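Local atomic coordinates of 2,3,4,5-tetrahydropyridine-2,6-dicarboxylate N-succinyltransferase (PDB entry 2RIJ), a protein that probably catalyses the transfer of a succinyl group from succinyl-CoA to tetrahydrodipicolinate, the first step of the succinylase route of lysine biosynthesis. Residues I62-F67 and F126-E131. Residues are numbered along the deposited sequence; the frame is centred on the assembly and turned at random.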
ATOM      1  N   ILE A  62     -27.532  65.589  11.893  1.00 22.80           N
ATOM      2  CA  ILE A  62     -28.002  66.273  13.106  1.00 24.83           C
ATOM      3  C   ILE A  62     -26.998  66.041  14.222  1.00 23.75           C
ATOM      4  O   ILE A  62     -26.671  66.961  14.919  1.00 22.69           O
ATOM      5  CB  ILE A  62     -29.435  65.824  13.558  1.00 24.27           C
ATOM      6  CG1 ILE A  62     -30.511  66.199  12.521  1.00 24.81           C
ATOM      7  CG2 ILE A  62     -29.779  66.394  14.927  1.00 24.05           C
ATOM      8  CD1 ILE A  62     -30.497  67.698  12.063  1.00 23.42           C
HETATM    9  N   MSE A  63     -26.479  64.827  14.364  1.00 25.03           N
HETATM   10  CA  MSE A  63     -25.517  64.491  15.425  0.50 24.64           C
HETATM   11  C   MSE A  63     -24.188  65.191  15.240  1.00 23.36           C
HETATM   12  O   MSE A  63     -23.622  65.738  16.168  1.00 25.33           O
HETATM   13  CB  MSE A  63     -25.218  62.986  15.450  0.50 23.70           C
HETATM   14  CG  MSE A  63     -26.365  62.107  15.855  0.50 31.59           C
HETATM   15 SE   MSE A  63     -27.268  62.653  17.494  0.38 40.48          SE
HETATM   16  CE  MSE A  63     -25.749  63.110  18.652  0.50 36.63           C
ATOM     17  N   LEU A  64     -23.672  65.147  14.017  1.00 26.32           N
ATOM     18  CA  LEU A  64     -22.427  65.836  13.684  1.00 25.23           C
ATOM     19  C   LEU A  64     -22.576  67.341  13.915  1.00 25.57           C
ATOM     20  O   LEU A  64     -21.664  68.006  14.444  1.00 25.39           O
ATOM     21  CB  LEU A  64     -22.034  65.557  12.236  1.00 26.28           C
ATOM     22  CG  LEU A  64     -21.589  64.098  12.016  1.00 26.50           C
ATOM     23  CD1 LEU A  64     -21.466  63.813  10.527  1.00 23.82           C
ATOM     24  CD2 LEU A  64     -20.285  63.811  12.796  1.00 26.29           C
ATOM     25  N   GLU A  65     -23.724  67.885  13.516  1.00 24.86           N
ATOM     26  CA  GLU A  65     -23.993  69.307  13.749  1.00 25.30           C
ATOM     27  C   GLU A  65     -24.087  69.677  15.254  1.00 24.28           C
ATOM     28  O   GLU A  65     -23.720  70.769  15.634  1.00 26.61           O
ATOM     29  CB  GLU A  65     -25.237  69.732  12.998  1.00 25.76           C
ATOM     30  CG  GLU A  65     -25.627  71.188  13.169  1.00 28.89           C
ATOM     31  CD  GLU A  65     -24.643  72.179  12.552  1.00 31.58           C
ATOM     32  OE1 GLU A  65     -23.721  71.785  11.793  1.00 30.69           O
ATOM     33  OE2 GLU A  65     -24.819  73.391  12.819  1.00 33.64           O
ATOM     34  N   ALA A  66     -24.563  68.772  16.105  1.00 23.53           N
ATOM     35  CA  ALA A  66     -24.605  69.046  17.525  1.00 23.81           C
ATOM     36  C   ALA A  66     -23.198  69.376  18.051  1.00 22.68           C
ATOM     37  O   ALA A  66     -23.028  70.257  18.868  1.00 24.67           O
ATOM     38  CB  ALA A  66     -25.212  67.873  18.275  1.00 22.84           C
ATOM     39  N   PHE A  67     -22.210  68.656  17.546  1.00 22.10           N
ATOM     40  CA  PHE A  67     -20.832  68.817  17.927  1.00 23.67           C
ATOM     41  C   PHE A  67     -20.263  70.073  17.298  1.00 25.18           C
ATOM     42  O   PHE A  67     -19.641  70.875  17.989  1.00 24.80           O
ATOM     43  CB  PHE A  67     -20.011  67.603  17.496  1.00 23.33           C
ATOM     44  CG  PHE A  67     -20.346  66.340  18.246  1.00 20.14           C
ATOM     45  CD1 PHE A  67     -20.195  66.263  19.604  1.00 27.19           C
ATOM     46  CD2 PHE A  67     -20.778  65.224  17.570  1.00 18.77           C
ATOM     47  CE1 PHE A  67     -20.506  65.101  20.286  1.00 26.90           C
ATOM     48  CE2 PHE A  67     -21.081  64.020  18.261  1.00 22.37           C
ATOM     49  CZ  PHE A  67     -20.952  63.993  19.612  1.00 23.20           C
ATOM     50  N   PHE A 126     -20.762  59.213  20.337  1.00 22.68           N
ATOM     51  CA  PHE A 126     -21.079  59.080  18.932  1.00 23.25           C
ATOM     52  C   PHE A 126     -19.869  58.525  18.191  1.00 22.06           C
ATOM     53  O   PHE A 126     -18.718  58.935  18.415  1.00 22.18           O
ATOM     54  CB  PHE A 126     -21.448  60.423  18.361  1.00 25.24           C
ATOM     55  CG  PHE A 126     -21.842  60.386  16.924  1.00 23.07           C
ATOM     56  CD1 PHE A 126     -23.084  59.905  16.546  1.00 26.63           C
ATOM     57  CD2 PHE A 126     -20.967  60.833  15.943  1.00 28.03           C
ATOM     58  CE1 PHE A 126     -23.451  59.908  15.215  1.00 27.48           C
ATOM     59  CE2 PHE A 126     -21.322  60.817  14.614  1.00 28.04           C
ATOM     60  CZ  PHE A 126     -22.566  60.385  14.247  1.00 21.00           C
ATOM     61  N   VAL A 127     -20.129  57.549  17.338  1.00 21.89           N
ATOM     62  CA  VAL A 127     -19.077  56.818  16.633  1.00 23.20           C
ATOM     63  C   VAL A 127     -19.514  56.756  15.190  1.00 23.70           C
ATOM     64  O   VAL A 127     -20.606  56.323  14.908  1.00 21.61           O
ATOM     65  CB  VAL A 127     -18.899  55.387  17.209  1.00 25.14           C
ATOM     66  CG1 VAL A 127     -17.746  54.664  16.546  1.00 21.86           C
ATOM     67  CG2 VAL A 127     -18.716  55.448  18.737  1.00 22.41           C
ATOM     68  N   CYS A 128     -18.672  57.230  14.282  1.00 24.93           N
ATOM     69  CA  CYS A 128     -18.967  57.091  12.871  1.00 26.95           C
ATOM     70  C   CYS A 128     -17.743  56.791  12.020  1.00 26.42           C
ATOM     71  O   CYS A 128     -16.614  57.161  12.362  1.00 26.47           O
ATOM     72  CB  CYS A 128     -19.768  58.285  12.340  1.00 28.44           C
ATOM     73  SG  CYS A 128     -18.840  59.728  11.908  1.00 29.15           S
ATOM     74  N   LEU A 129     -17.997  56.092  10.914  1.00 24.01           N
ATOM     75  CA  LEU A 129     -16.999  55.790   9.914  1.00 23.16           C
ATOM     76  C   LEU A 129     -17.294  56.611   8.664  1.00 24.10           C
ATOM     77  O   LEU A 129     -18.414  56.571   8.140  1.00 23.18           O
ATOM     78  CB  LEU A 129     -16.987  54.300   9.564  1.00 23.07           C
ATOM     79  CG  LEU A 129     -16.840  53.310  10.704  1.00 26.75           C
ATOM     80  CD1 LEU A 129     -16.840  51.858  10.157  1.00 29.58           C
ATOM     81  CD2 LEU A 129     -15.585  53.607  11.471  1.00 25.86           C
ATOM     82  N   PHE A 130     -16.279  57.328   8.185  1.00 22.77           N
ATOM     83  CA  PHE A 130     -16.351  58.026   6.853  1.00 24.62           C
ATOM     84  C   PHE A 130     -15.833  57.190   5.686  1.00 25.58           C
ATOM     85  O   PHE A 130     -16.230  57.396   4.546  1.00 27.90           O
ATOM     86  CB  PHE A 130     -15.579  59.326   6.891  1.00 25.18           C
ATOM     87  CG  PHE A 130     -16.165  60.334   7.822  1.00 25.39           C
ATOM     88  CD1 PHE A 130     -17.451  60.792   7.633  1.00 26.38           C
ATOM     89  CD2 PHE A 130     -15.427  60.835   8.879  1.00 22.93           C
ATOM     90  CE1 PHE A 130     -18.010  61.711   8.512  1.00 24.29           C
ATOM     91  CE2 PHE A 130     -15.973  61.762   9.748  1.00 25.92           C
ATOM     92  CZ  PHE A 130     -17.266  62.189   9.575  1.00 29.54           C
ATOM     93  N   GLU A 131     -14.938  56.258   5.986  1.00 27.28           N
ATOM     94  CA  GLU A 131     -14.446  55.300   5.002  0.50 29.67           C
ATOM     95  C   GLU A 131     -14.069  54.018   5.718  1.00 28.73           C
ATOM     96  O   GLU A 131     -14.111  53.955   6.946  1.00 26.86           O
ATOM     97  CB  GLU A 131     -13.256  55.865   4.211  0.50 31.12           C
ATOM     98  CG  GLU A 131     -12.136  56.441   5.054  0.50 34.04           C
ATOM     99  CD  GLU A 131     -11.341  57.549   4.354  0.50 32.58           C
ATOM    100  OE1 GLU A 131     -11.544  57.758   3.147  0.50 37.90           O
ATOM    101  OE2 GLU A 131     -10.514  58.216   5.016  0.50 31.63           O
TER
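Phe126 sets its CG anti to the backbone N (chi1 -178°), which carries the ring from the strand to the helix to meet Met63, Leu64 and Phe67. On the helix, Met63, a selenomethionine, turns CG beside its own backbone N (chi1 -67°), which puts CG outside the rim of the Phe126 ring, 3.7 Å from Phe126 CE1. Met63 CB lies over one face of that ring. This is a CH-pi contact, with Met63 CB 4.0 Å from the Phe126 ring centroid. Leu64 crosses the Phe126 side chain at about a right angle, its CD2 methyl 3.7 Å from Phe126 CE2. The same methyl only grazes the sulfur of Cys128. One turn after Met63, Phe67 presents its ring edge, with CE2 3.6 Å from Phe126 CB. No hydrogen bond links the segments; the contact is buried and apolar. It packs helix 57-69 against one face of the antiparallel sheet in the N-terminal region, away from the predicted succinyl-CoA sites. Strand 124-129 runs between strands 27-35 and 80-84 there, and Phe81 of the latter touches both Leu64 and Cys128. Ile62 packs on helix 6-17, and helix 87-96 meets Ile62, Ala66 and also Phe67.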